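Local coordinates for protein isoflavone reductase (Medicago sativa, PDB 2GAS) that reduces achiral isoflavones to chiral isoflavanones with NADPH, supplying the penultimate intermediate in the synthesis of the alfalfa phytoalexin medicarpin, at residues W20-K24 and A25-T29; K94-K97 and A98-A102; A122-P125 and V126-V129; D284-A287 and S288-Y291; T298-E301 and Y302-F306. One frame throughout, in Å; residues are numbered along the deposited sequence.

Contact 1 of 5, residues W20-K24 and A25-T29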
loop_
_atom_site.group_PDB
_atom_site.type_symbol
_atom_site.label_atom_id
_atom_site.label_comp_id
_atom_site.label_asym_id
_atom_site.label_seq_id
_atom_site.Cartn_x
_atom_site.Cartn_y
_atom_site.Cartn_z
ATOM N N TRP A 20 9.185 -11.065 1.731
ATOM C CA TRP A 20 8.850 -12.469 1.502
ATOM C C TRP A 20 8.537 -12.783 0.036
ATOM O O TRP A 20 8.908 -13.843 -0.468
ATOM C CB TRP A 20 7.683 -12.900 2.398
ATOM C CG TRP A 20 8.066 -12.996 3.856
ATOM C CD1 TRP A 20 9.246 -13.467 4.361
ATOM C CD2 TRP A 20 7.262 -12.641 4.985
ATOM N NE1 TRP A 20 9.227 -13.426 5.734
ATOM C CE2 TRP A 20 8.020 -12.925 6.144
ATOM C CE3 TRP A 20 5.970 -12.111 5.134
ATOM C CZ2 TRP A 20 7.531 -12.697 7.437
ATOM C CZ3 TRP A 20 5.484 -11.882 6.420
ATOM C CH2 TRP A 20 6.266 -12.176 7.555
ATOM N N ALA A 21 7.864 -11.869 -0.656
ATOM C CA ALA A 21 7.537 -12.108 -2.059
ATOM C C ALA A 21 8.806 -12.095 -2.907
ATOM O O ALA A 21 8.918 -12.825 -3.890
ATOM C CB ALA A 21 6.546 -11.050 -2.566
ATOM N N SER A 22 9.769 -11.264 -2.522
ATOM C CA SER A 22 11.018 -11.178 -3.264
ATOM C C SER A 22 11.754 -12.510 -3.125
ATOM O O SER A 22 12.271 -13.046 -4.106
ATOM C CB SER A 22 11.871 -10.025 -2.732
ATOM O OG SER A 22 13.048 -9.861 -3.508
ATOM N N ILE A 23 11.781 -13.045 -1.909
ATOM C CA ILE A 23 12.435 -14.329 -1.661
ATOM C C ILE A 23 11.718 -15.435 -2.430
ATOM O O ILE A 23 12.358 -16.284 -3.051
ATOM C CB ILE A 23 12.421 -14.695 -0.156
ATOM C CG1 ILE A 23 13.421 -13.825 0.612
ATOM C CG2 ILE A 23 12.732 -16.179 0.031
ATOM C CD1 ILE A 23 14.863 -13.981 0.172
ATOM N N LYS A 24 10.391 -15.420 -2.382
ATOM C CA LYS A 24 9.574 -16.423 -3.062
ATOM C C LYS A 24 9.840 -16.449 -4.567
ATOM O O LYS A 24 9.953 -17.523 -5.171
ATOM C CB LYS A 24 8.091 -16.139 -2.794
ATOM C CG LYS A 24 7.118 -17.141 -3.395
ATOM C CD LYS A 24 7.236 -18.495 -2.727
ATOM C CE LYS A 24 6.205 -19.466 -3.284
ATOM N NZ LYS A 24 4.815 -18.961 -3.076
ATOM N N ALA A 25 9.942 -15.267 -5.170
ATOM C CA ALA A 25 10.191 -15.136 -6.600
ATOM C C ALA A 25 11.600 -15.584 -6.977
ATOM O O ALA A 25 11.870 -15.887 -8.139
ATOM C CB ALA A 25 9.976 -13.695 -7.033
ATOM N N GLY A 26 12.493 -15.604 -5.992
ATOM C CA GLY A 26 13.862 -16.029 -6.233
ATOM C C GLY A 26 14.858 -14.902 -6.440
ATOM O O GLY A 26 16.011 -15.147 -6.793
ATOM N N ASN A 27 14.428 -13.662 -6.226
ATOM C CA ASN A 27 15.328 -12.527 -6.397
ATOM C C ASN A 27 16.327 -12.404 -5.265
ATOM O O ASN A 27 16.023 -12.745 -4.121
ATOM C CB ASN A 27 14.570 -11.197 -6.409
ATOM C CG ASN A 27 13.715 -11.018 -7.625
ATOM O OD1 ASN A 27 12.642 -11.605 -7.730
ATOM N ND2 ASN A 27 14.180 -10.196 -8.557
ATOM N N PRO A 28 17.549 -11.936 -5.573
ATOM C CA PRO A 28 18.518 -11.773 -4.488
ATOM C C PRO A 28 17.824 -10.655 -3.706
ATOM O O PRO A 28 17.506 -9.605 -4.275
ATOM C CB PRO A 28 19.763 -11.275 -5.212
ATOM C CG PRO A 28 19.671 -11.968 -6.534
ATOM C CD PRO A 28 18.203 -11.811 -6.890
ATOM N N THR A 29 17.576 -10.878 -2.422
ATOM C CA THR A 29 16.847 -9.910 -1.614
ATOM C C THR A 29 17.673 -9.264 -0.515
ATOM O O THR A 29 18.359 -9.951 0.237
ATOM C CB THR A 29 15.604 -10.604 -1.021
ATOM O OG1 THR A 29 14.886 -11.248 -2.082
ATOM C CG2 THR A 29 14.688 -9.605 -0.345
#
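S22 and T29 join hydroxyls where helix 15-25, the first beta-alpha-beta crossover of the Rossmann-type sheet, closes in a Schellman motif and leads into strand 29-33. The carbonyl oxygen of S22 takes the amide of N27 (S22 O to N27 N 3.1 Å) and, weakly, that of G26. G26, at positive phi, gives a second weak bond to I23 O; a side chain there would jam against the preceding carbonyl.

S22 OG stands anti to its own backbone N (chi1 -176°), which sets it beside the carbonyl carbon, facing T29, where it donates to T29 OG1 at 2.7 Å. T29 OG1 in turn donates to N27 O at 2.8 Å, from above the carbonyl plane. The two bonds in series tie helix, turn and strand together. T29 also presents CB to the end of I23, whose CD1 lies 3.7 Å away, the two side chains crossing at about a right angle. With a valine in place of T29, S22 OG would probably lose its acceptor and N27 O its hydroxyl donor. N27 turns its amide elsewhere, ND2 bonding to N203 and to N3 O, and its CB packs 3.5 Å from S22 OG.

Contact 2 of 5, residues K94-K97 and A98-A102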
loop_
_atom_site.group_PDB
_atom_site.type_symbol
_atom_site.label_atom_id
_atom_site.label_comp_id
_atom_site.label_asym_id
_atom_site.label_seq_id
_atom_site.Cartn_x
_atom_site.Cartn_y
_atom_site.Cartn_z
ATOM N N LYS A 94 15.665 12.473 0.569
ATOM C CA LYS A 94 16.994 12.004 0.930
ATOM C C LYS A 94 17.305 10.717 0.175
ATOM O O LYS A 94 18.433 10.504 -0.269
ATOM C CB LYS A 94 17.068 11.772 2.442
ATOM C CG LYS A 94 16.771 13.028 3.249
ATOM C CD LYS A 94 16.445 12.712 4.702
ATOM C CE LYS A 94 16.162 13.991 5.481
ATOM N NZ LYS A 94 15.741 13.728 6.884
ATOM N N ILE A 95 16.304 9.857 0.021
ATOM C CA ILE A 95 16.503 8.607 -0.701
ATOM C C ILE A 95 16.820 8.868 -2.173
ATOM O O ILE A 95 17.697 8.223 -2.750
ATOM C CB ILE A 95 15.253 7.705 -0.614
ATOM C CG1 ILE A 95 14.990 7.314 0.844
ATOM C CG2 ILE A 95 15.453 6.468 -1.477
ATOM C CD1 ILE A 95 16.079 6.473 1.454
ATOM N N ILE A 96 16.103 9.811 -2.777
ATOM C CA ILE A 96 16.313 10.159 -4.177
ATOM C C ILE A 96 17.713 10.743 -4.371
ATOM O O ILE A 96 18.379 10.463 -5.370
ATOM C CB ILE A 96 15.238 11.169 -4.662
ATOM C CG1 ILE A 96 13.867 10.488 -4.688
ATOM C CG2 ILE A 96 15.581 11.683 -6.055
ATOM C CD1 ILE A 96 13.805 9.303 -5.622
ATOM N N LYS A 97 18.156 11.549 -3.413
ATOM C CA LYS A 97 19.490 12.140 -3.493
ATOM C C LYS A 97 20.519 11.014 -3.521
ATOM O O LYS A 97 21.456 11.038 -4.323
ATOM C CB LYS A 97 19.750 13.053 -2.292
ATOM C CG LYS A 97 21.119 13.725 -2.311
ATOM C CD LYS A 97 21.316 14.602 -1.082
ATOM C CE LYS A 97 22.664 15.316 -1.116
ATOM N NZ LYS A 97 23.815 14.374 -1.179
ATOM N N ALA A 98 20.338 10.021 -2.654
ATOM C CA ALA A 98 21.261 8.893 -2.597
ATOM C C ALA A 98 21.207 8.065 -3.880
ATOM O O ALA A 98 22.232 7.586 -4.359
ATOM C CB ALA A 98 20.952 8.011 -1.378
ATOM N N ILE A 99 20.008 7.891 -4.432
ATOM C CA ILE A 99 19.831 7.133 -5.673
ATOM C C ILE A 99 20.587 7.807 -6.819
ATOM O O ILE A 99 21.283 7.150 -7.597
ATOM C CB ILE A 99 18.329 7.040 -6.054
ATOM C CG1 ILE A 99 17.607 6.121 -5.073
ATOM C CG2 ILE A 99 18.169 6.547 -7.489
ATOM C CD1 ILE A 99 18.085 4.699 -5.103
ATOM N N LYS A 100 20.447 9.125 -6.914
ATOM C CA LYS A 100 21.115 9.891 -7.961
ATOM C C LYS A 100 22.631 9.756 -7.871
ATOM O O LYS A 100 23.310 9.624 -8.889
ATOM C CB LYS A 100 20.724 11.368 -7.865
ATOM C CG LYS A 100 19.246 11.646 -8.117
ATOM C CD LYS A 100 18.853 11.361 -9.564
ATOM C CE LYS A 100 19.547 12.320 -10.523
ATOM N NZ LYS A 100 19.188 12.053 -11.941
ATOM N N GLU A 101 23.163 9.791 -6.653
ATOM C CA GLU A 101 24.602 9.665 -6.470
ATOM C C GLU A 101 25.080 8.263 -6.833
ATOM O O GLU A 101 26.123 8.105 -7.458
ATOM C CB GLU A 101 24.998 9.984 -5.027
ATOM C CG GLU A 101 26.507 10.046 -4.831
ATOM C CD GLU A 101 26.905 10.424 -3.420
ATOM O OE1 GLU A 101 26.350 11.409 -2.893
ATOM O OE2 GLU A 101 27.780 9.745 -2.843
ATOM N N ALA A 102 24.319 7.245 -6.438
ATOM C CA ALA A 102 24.680 5.862 -6.741
ATOM C C ALA A 102 24.734 5.671 -8.256
ATOM O O ALA A 102 25.682 5.088 -8.792
ATOM C CB ALA A 102 23.661 4.907 -6.119
HETATM O O HOH W 1 25.125 13.407 -3.922
#
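Four successive i to i+4 backbone bonds, from A98, I99, K100 and E101 back to K94, I95, I96 and K97, carry regular alpha-helical geometry through the junction; K100 N to I96 O, at 2.9 Å and 163°, is the straightest. On this frame the side chains sort by chemistry.

One turn apart, I95 and I99 meet through branches of different kinds, I95 CG2 lying 4.2 Å from I99 CG1. I99 CG1 is anti to its carbonyl carbon (chi1 -70°), which lays it back along the helix, 3.1 Å from I95 O. K100 repeats that pattern: its CG rests 3.1 Å from I96 O before the chain bends at chi2 and chi3, and NZ then reaches E143 O.

The apolar faces look into the fold, I95 and I96 on F108 of strand 107-109, I96 also on I140 of helix 126-143, and I99 on I74 of helix 67-74. The helix thus makes the crossover of a beta-alpha-beta unit between strands 79-82 and 107-109.

On the outer side K97 and E101 bring opposite charges close without forming a salt bridge, K97 NZ and E101 OE1 being 4.3 Å apart. A water joins them, accepting from K97 NZ at 3.2 Å and donating to E101 OE1, although the position of that oxygen is less certain. If that position holds, the pairing is mediated by solvent, and any direct attraction is likely to be modest.

Contact 3 of 5, residues A122-P125 and V126-V129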
loop_
_atom_site.group_PDB
_atom_site.type_symbol
_atom_site.label_atom_id
_atom_site.label_comp_id
_atom_site.label_asym_id
_atom_site.label_seq_id
_atom_site.Cartn_x
_atom_site.Cartn_y
_atom_site.Cartn_z
ATOM N N ALA A 122 -10.107 14.010 -2.832
ATOM C CA ALA A 122 -10.210 13.976 -1.378
ATOM C C ALA A 122 -10.252 15.340 -0.706
ATOM O O ALA A 122 -9.883 16.355 -1.297
ATOM C CB ALA A 122 -9.062 13.152 -0.795
ATOM N N VAL A 123 -10.706 15.342 0.542
ATOM C CA VAL A 123 -10.796 16.564 1.336
ATOM C C VAL A 123 -9.777 16.490 2.471
ATOM O O VAL A 123 -9.245 15.420 2.771
ATOM C CB VAL A 123 -12.211 16.733 1.939
ATOM C CG1 VAL A 123 -13.248 16.737 0.833
ATOM C CG2 VAL A 123 -12.498 15.616 2.930
ATOM N N GLU A 124 -9.488 17.625 3.098
ATOM C CA GLU A 124 -8.538 17.630 4.201
ATOM C C GLU A 124 -9.128 16.847 5.371
ATOM O O GLU A 124 -10.350 16.722 5.493
ATOM C CB GLU A 124 -8.226 19.070 4.629
ATOM C CG GLU A 124 -7.570 19.909 3.545
ATOM C CD GLU A 124 -6.178 19.418 3.165
ATOM O OE1 GLU A 124 -5.584 20.001 2.232
ATOM O OE2 GLU A 124 -5.674 18.461 3.792
ATOM N N PRO A 125 -8.273 16.333 6.265
ATOM C CA PRO A 125 -6.810 16.441 6.246
ATOM C C PRO A 125 -6.076 15.390 5.407
ATOM O O PRO A 125 -4.849 15.419 5.314
ATOM C CB PRO A 125 -6.455 16.331 7.721
ATOM C CG PRO A 125 -7.427 15.295 8.192
ATOM C CD PRO A 125 -8.731 15.711 7.522
ATOM N N VAL A 126 -6.805 14.465 4.788
ATOM C CA VAL A 126 -6.128 13.436 4.005
ATOM C C VAL A 126 -5.596 13.972 2.678
ATOM O O VAL A 126 -4.577 13.499 2.171
ATOM C CB VAL A 126 -7.052 12.201 3.754
ATOM C CG1 VAL A 126 -8.044 12.480 2.638
ATOM C CG2 VAL A 126 -6.202 10.982 3.433
ATOM N N ARG A 127 -6.270 14.979 2.132
ATOM C CA ARG A 127 -5.866 15.569 0.864
ATOM C C ARG A 127 -4.396 15.975 0.857
ATOM O O ARG A 127 -3.679 15.703 -0.107
ATOM C CB ARG A 127 -6.729 16.793 0.548
ATOM C CG ARG A 127 -6.449 17.415 -0.813
ATOM C CD ARG A 127 -7.277 18.672 -1.026
ATOM N NE ARG A 127 -7.185 19.175 -2.397
ATOM C CZ ARG A 127 -7.734 18.586 -3.456
ATOM N NH1 ARG A 127 -8.425 17.459 -3.319
ATOM N NH2 ARG A 127 -7.598 19.127 -4.661
ATOM N N GLN A 128 -3.942 16.618 1.930
ATOM C CA GLN A 128 -2.552 17.054 1.985
ATOM C C GLN A 128 -1.552 15.904 1.951
ATOM O O GLN A 128 -0.463 16.046 1.385
ATOM C CB GLN A 128 -2.293 17.913 3.224
ATOM C CG GLN A 128 -0.854 18.429 3.280
ATOM C CD GLN A 128 -0.419 19.079 1.970
ATOM O OE1 GLN A 128 -1.013 20.064 1.528
ATOM N NE2 GLN A 128 0.619 18.523 1.339
ATOM N N VAL A 129 -1.906 14.769 2.549
ATOM C CA VAL A 129 -1.005 13.618 2.539
ATOM C C VAL A 129 -0.873 13.070 1.122
ATOM O O VAL A 129 0.221 12.703 0.687
ATOM C CB VAL A 129 -1.508 12.489 3.455
ATOM C CG1 VAL A 129 -0.557 11.297 3.383
ATOM C CG2 VAL A 129 -1.611 12.991 4.883
HETATM O O HOH W 2 -3.734 19.537 0.476
#
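R127 reaches back from the first turn of helix 126-143 to A122 and V123 in the loop that leads into it. CB lies 3.6 Å from V123 O, close to the point where R127 N bonds to that same carbonyl oxygen from above its plane. CG is anti to the backbone N (chi1 -176°), and the chain stays extended to NE, so that CG and CD run past A122 O, CD at 3.5 Å. NE and CZ pass farther from that oxygen, CZ at 3.8 Å. At the tip, NH1 donates to A122 O at 2.7 Å, in the carbonyl plane but 20° out of the guanidinium plane. Replacing R127 by an alanine would probably leave A122 O without this donor and the loop less firmly fastened to the helix.

E124 crosses R127 with its carboxylate nearly perpendicular to the guanidinium, and its OE2 accepts from Q128 N at 3.1 Å on the syn side but 33° out of the carboxylate plane. A water donates to both E124 OE1 and Q128 OE1. The peptide bond between E124 and P125 is cis.

On the apolar side A122 CB meets V126 CG1 at 3.6 Å. V126 and V129 pack on Y261 of helix 259-271, P125 touches N260, and V123 rests on L249 and I252 of helix 245-254. Farther along helix 126-143 stands K133, the inferred proton acceptor, about 5 Å from the V129 side chain.

Contact 4 of 5, residues D284-A287 and S288-Y291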
loop_
_atom_site.group_PDB
_atom_site.type_symbol
_atom_site.label_atom_id
_atom_site.label_comp_id
_atom_site.label_asym_id
_atom_site.label_seq_id
_atom_site.Cartn_x
_atom_site.Cartn_y
_atom_site.Cartn_z
ATOM N N ASP A 284 -0.145 3.871 -17.409
ATOM C CA ASP A 284 -0.654 2.901 -16.444
ATOM C C ASP A 284 -0.636 1.448 -16.899
ATOM O O ASP A 284 -0.696 1.151 -18.089
ATOM C CB ASP A 284 -2.107 3.240 -16.081
ATOM C CG ASP A 284 -2.300 4.688 -15.656
ATOM O OD1 ASP A 284 -1.712 5.104 -14.636
ATOM O OD2 ASP A 284 -3.060 5.409 -16.342
ATOM N N ILE A 285 -0.574 0.557 -15.914
ATOM C CA ILE A 285 -0.604 -0.883 -16.124
ATOM C C ILE A 285 -1.690 -1.401 -15.178
ATOM O O ILE A 285 -1.744 -0.989 -14.021
ATOM C CB ILE A 285 0.745 -1.546 -15.743
ATOM C CG1 ILE A 285 1.834 -1.152 -16.745
ATOM C CG2 ILE A 285 0.585 -3.057 -15.685
ATOM C CD1 ILE A 285 1.553 -1.574 -18.164
ATOM N N GLU A 286 -2.569 -2.272 -15.669
ATOM C CA GLU A 286 -3.629 -2.846 -14.839
ATOM C C GLU A 286 -3.114 -4.219 -14.396
ATOM O O GLU A 286 -2.983 -5.135 -15.211
ATOM C CB GLU A 286 -4.914 -3.001 -15.661
ATOM C CG GLU A 286 -6.146 -3.383 -14.851
ATOM C CD GLU A 286 -6.664 -2.232 -14.015
ATOM O OE1 GLU A 286 -6.682 -2.350 -12.770
ATOM O OE2 GLU A 286 -7.054 -1.204 -14.607
ATOM N N ALA A 287 -2.815 -4.364 -13.111
ATOM C CA ALA A 287 -2.272 -5.623 -12.607
ATOM C C ALA A 287 -3.062 -6.872 -12.985
ATOM O O ALA A 287 -2.470 -7.881 -13.355
ATOM C CB ALA A 287 -2.110 -5.553 -11.103
ATOM N N SER A 288 -4.387 -6.815 -12.895
ATOM C CA SER A 288 -5.196 -7.982 -13.231
ATOM C C SER A 288 -5.043 -8.395 -14.699
ATOM O O SER A 288 -5.242 -9.560 -15.043
ATOM C CB SER A 288 -6.674 -7.715 -12.911
ATOM O OG SER A 288 -7.171 -6.621 -13.659
ATOM N N GLU A 289 -4.686 -7.446 -15.560
ATOM C CA GLU A 289 -4.516 -7.729 -16.986
ATOM C C GLU A 289 -3.093 -8.159 -17.319
ATOM O O GLU A 289 -2.874 -9.022 -18.174
ATOM C CB GLU A 289 -4.865 -6.493 -17.819
ATOM C CG GLU A 289 -6.290 -6.000 -17.653
ATOM C CD GLU A 289 -7.314 -7.012 -18.133
ATOM O OE1 GLU A 289 -7.251 -7.405 -19.318
ATOM O OE2 GLU A 289 -8.181 -7.410 -17.325
ATOM N N ALA A 290 -2.124 -7.553 -16.641
ATOM C CA ALA A 290 -0.723 -7.863 -16.883
ATOM C C ALA A 290 -0.268 -9.146 -16.209
ATOM O O ALA A 290 0.582 -9.866 -16.739
ATOM C CB ALA A 290 0.154 -6.704 -16.412
ATOM N N TYR A 291 -0.833 -9.434 -15.042
ATOM C CA TYR A 291 -0.443 -10.613 -14.283
ATOM C C TYR A 291 -1.651 -11.462 -13.883
ATOM O O TYR A 291 -1.868 -11.722 -12.696
ATOM C CB TYR A 291 0.309 -10.170 -13.026
ATOM C CG TYR A 291 1.245 -9.001 -13.263
ATOM C CD1 TYR A 291 2.312 -9.108 -14.157
ATOM C CD2 TYR A 291 1.054 -7.782 -12.607
ATOM C CE1 TYR A 291 3.168 -8.036 -14.394
ATOM C CE2 TYR A 291 1.910 -6.696 -12.839
ATOM C CZ TYR A 291 2.962 -6.836 -13.735
ATOM O OH TYR A 291 3.812 -5.784 -13.987
HETATM O O HOH W 3 -6.024 -4.659 -11.590
#
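E286 and A290 are linked where strand 284-286, an outer strand of the three-stranded parallel sheet, runs straight into the single-turn helix 287-290, with E286 at the N-cap position. In the backbone, E286 O accepts twice, from A290 N at 2.9 Å, nearly along the C=O axis, and from E289 N, which approaches from above the carbonyl plane. A287 O takes Y291 N at 2.8 Å, the last bond before Y291 leaves helical geometry.

Polar side-chain links are mediated by water or directed elsewhere. One water accepts from S288 N at 3.0 Å and lies within bonding distance of E286 OE1, whose carboxylate also has a salt bridge to R215 through OE2. The Y291 hydroxyl is hydrogen-bonded to D204, and its side chain touches F197 of helix 191-202.

Van der Waals contacts complete the turn. The aliphatic part of E286 does the local touching: CG sits 3.6 Å from S288 OG and 3.8 Å from E289 CG. The two glutamate side chains cross, and their carboxylates, with planes 73° apart, end well separated, OE2 of E286 being 6.9 Å from OE2 of E289. With CG1 anti to the carbonyl carbon (chi1 -70°), I285 is left with CG2 facing the helix, and CG2 meets A290 CB at 3.7 Å. A290 CB is shared: it also sits over the centre of the Y291 ring, 3.7 Å above its plane.

Contact 5 of 5, residues T298-E301 and Y302-F306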
loop_
_atom_site.group_PDB
_atom_site.type_symbol
_atom_site.label_atom_id
_atom_site.label_comp_id
_atom_site.label_asym_id
_atom_site.label_seq_id
_atom_site.Cartn_x
_atom_site.Cartn_y
_atom_site.Cartn_z
ATOM N N THR A 298 -9.403 -13.762 -2.227
ATOM C CA THR A 298 -10.609 -12.970 -2.433
ATOM C C THR A 298 -11.095 -12.313 -1.145
ATOM O O THR A 298 -10.720 -12.712 -0.044
ATOM C CB THR A 298 -11.750 -13.832 -3.001
ATOM O OG1 THR A 298 -12.104 -14.835 -2.043
ATOM C CG2 THR A 298 -11.309 -14.507 -4.295
ATOM N N ALA A 299 -11.929 -11.290 -1.287
ATOM C CA ALA A 299 -12.472 -10.615 -0.119
ATOM C C ALA A 299 -13.281 -11.652 0.657
ATOM O O ALA A 299 -13.294 -11.659 1.887
ATOM C CB ALA A 299 -13.362 -9.466 -0.550
ATOM N N ASP A 300 -13.948 -12.537 -0.079
ATOM C CA ASP A 300 -14.752 -13.592 0.529
ATOM C C ASP A 300 -13.877 -14.496 1.396
ATOM O O ASP A 300 -14.218 -14.794 2.537
ATOM C CB ASP A 300 -15.430 -14.428 -0.560
ATOM C CG ASP A 300 -16.320 -15.515 0.011
ATOM O OD1 ASP A 300 -17.398 -15.183 0.546
ATOM O OD2 ASP A 300 -15.937 -16.699 -0.066
ATOM N N GLU A 301 -12.748 -14.927 0.842
ATOM C CA GLU A 301 -11.816 -15.790 1.563
ATOM C C GLU A 301 -11.218 -15.053 2.759
ATOM O O GLU A 301 -11.115 -15.608 3.855
ATOM C CB GLU A 301 -10.703 -16.269 0.613
ATOM C CG GLU A 301 -11.168 -17.320 -0.404
ATOM C CD GLU A 301 -10.168 -17.581 -1.537
ATOM O OE1 GLU A 301 -10.361 -18.573 -2.275
ATOM O OE2 GLU A 301 -9.206 -16.803 -1.707
ATOM N N TYR A 302 -10.835 -13.794 2.555
ATOM C CA TYR A 302 -10.254 -13.003 3.630
ATOM C C TYR A 302 -11.163 -12.920 4.859
ATOM O O TYR A 302 -10.708 -13.063 5.991
ATOM C CB TYR A 302 -9.938 -11.578 3.151
ATOM C CG TYR A 302 -9.506 -10.667 4.281
ATOM C CD1 TYR A 302 -8.218 -10.743 4.812
ATOM C CD2 TYR A 302 -10.418 -9.804 4.888
ATOM C CE1 TYR A 302 -7.858 -9.987 5.929
ATOM C CE2 TYR A 302 -10.070 -9.049 5.997
ATOM C CZ TYR A 302 -8.791 -9.146 6.517
ATOM O OH TYR A 302 -8.464 -8.420 7.639
ATOM N N LEU A 303 -12.448 -12.682 4.627
ATOM C CA LEU A 303 -13.399 -12.557 5.723
ATOM C C LEU A 303 -13.712 -13.859 6.462
ATOM O O LEU A 303 -14.245 -13.828 7.572
ATOM C CB LEU A 303 -14.695 -11.929 5.207
ATOM C CG LEU A 303 -14.575 -10.459 4.794
ATOM C CD1 LEU A 303 -15.860 -10.021 4.117
ATOM C CD2 LEU A 303 -14.286 -9.596 6.013
ATOM N N ASN A 304 -13.377 -14.996 5.859
ATOM C CA ASN A 304 -13.647 -16.279 6.496
ATOM C C ASN A 304 -12.994 -16.434 7.860
ATOM O O ASN A 304 -13.523 -17.123 8.731
ATOM C CB ASN A 304 -13.208 -17.437 5.593
ATOM C CG ASN A 304 -14.229 -17.755 4.523
ATOM O OD1 ASN A 304 -15.432 -17.718 4.774
ATOM N ND2 ASN A 304 -13.756 -18.092 3.326
ATOM N N GLN A 305 -11.847 -15.796 8.058
ATOM C CA GLN A 305 -11.154 -15.912 9.336
ATOM C C GLN A 305 -11.903 -15.268 10.497
ATOM O O GLN A 305 -11.623 -15.569 11.655
ATOM C CB GLN A 305 -9.750 -15.310 9.234
ATOM C CG GLN A 305 -9.733 -13.827 8.922
ATOM C CD GLN A 305 -8.325 -13.284 8.788
ATOM O OE1 GLN A 305 -7.544 -13.312 9.741
ATOM N NE2 GLN A 305 -7.990 -12.786 7.602
ATOM N N PHE A 306 -12.855 -14.387 10.195
ATOM C CA PHE A 306 -13.619 -13.699 11.233
ATOM C C PHE A 306 -14.981 -14.321 11.517
ATOM O O PHE A 306 -15.663 -13.931 12.463
ATOM C CB PHE A 306 -13.824 -12.230 10.859
ATOM C CG PHE A 306 -12.544 -11.481 10.642
ATOM C CD1 PHE A 306 -12.084 -11.222 9.356
ATOM C CD2 PHE A 306 -11.777 -11.068 11.728
ATOM C CE1 PHE A 306 -10.873 -10.563 9.153
ATOM C CE2 PHE A 306 -10.563 -10.408 11.535
ATOM C CZ PHE A 306 -10.111 -10.157 10.245
#
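A capping box opens the C-terminal helix 299-303, and the bonds from T298 and A299 into Y302 and L303 carry the helix on from it. T298 is the N-cap: its OG1 accepts from E301 N at 3.0 Å, and E301 answers through OE2, which takes T298 N at 3.1 Å from above the carboxylate plane. The E301 side chain, with CG anti to the carbonyl carbon (chi1 -73°) and extended beyond it, points back toward the helix start and makes this return bond possible. The box thus satisfies the amide of E301 in the first turn and that of the N-cap residue T298, and the negative carboxylate beside the helix start would be expected to suit the dipole there.

Y302 N then bonds to T298 O at 2.8 Å and L303 N to A299 O at 3.0 Å. L303 brings CG to 3.4 Å from A299 O. Beyond them the pattern tightens, for N304 N turns to E301 O at 3.1 Å, coming from well above the carbonyl plane. N304 lays its amide beside the preceding turn, ND2 3.5 Å from E301 CA, while its OD1 accepts from K233. Farther on, Q305 NE2 donates to Y302 O on a lone pair, in the carbonyl plane, at 3.2 Å.

D300 and N304 share K233 of helix 223-234, D300 by a salt bridge, and L303 packs on W230 of that same helix. Helix 156-160 also packs here, A299, Y302 and L303 all touching L160.

The five contacts follow one another in the chain and none touches another; each shows how a helix begins, continues or ends through local bonds. Contacts 1 and 2 belong to crossovers of the five-stranded parallel sheet, their centres 24 Å apart. The side chain of T29 lies about 8 Å from that of P10, and that of I95 about 9 Å from G9, in the inferred NADP(+) site. Contact 3, whose centre is 35 Å from that of contact 1, begins the helix that bears K133, the inferred proton acceptor. Contacts 4 and 5, on successive short helices, lie about 12 Å apart at their nearest atoms; contact 5 is 41 Å from contact 2 between centres.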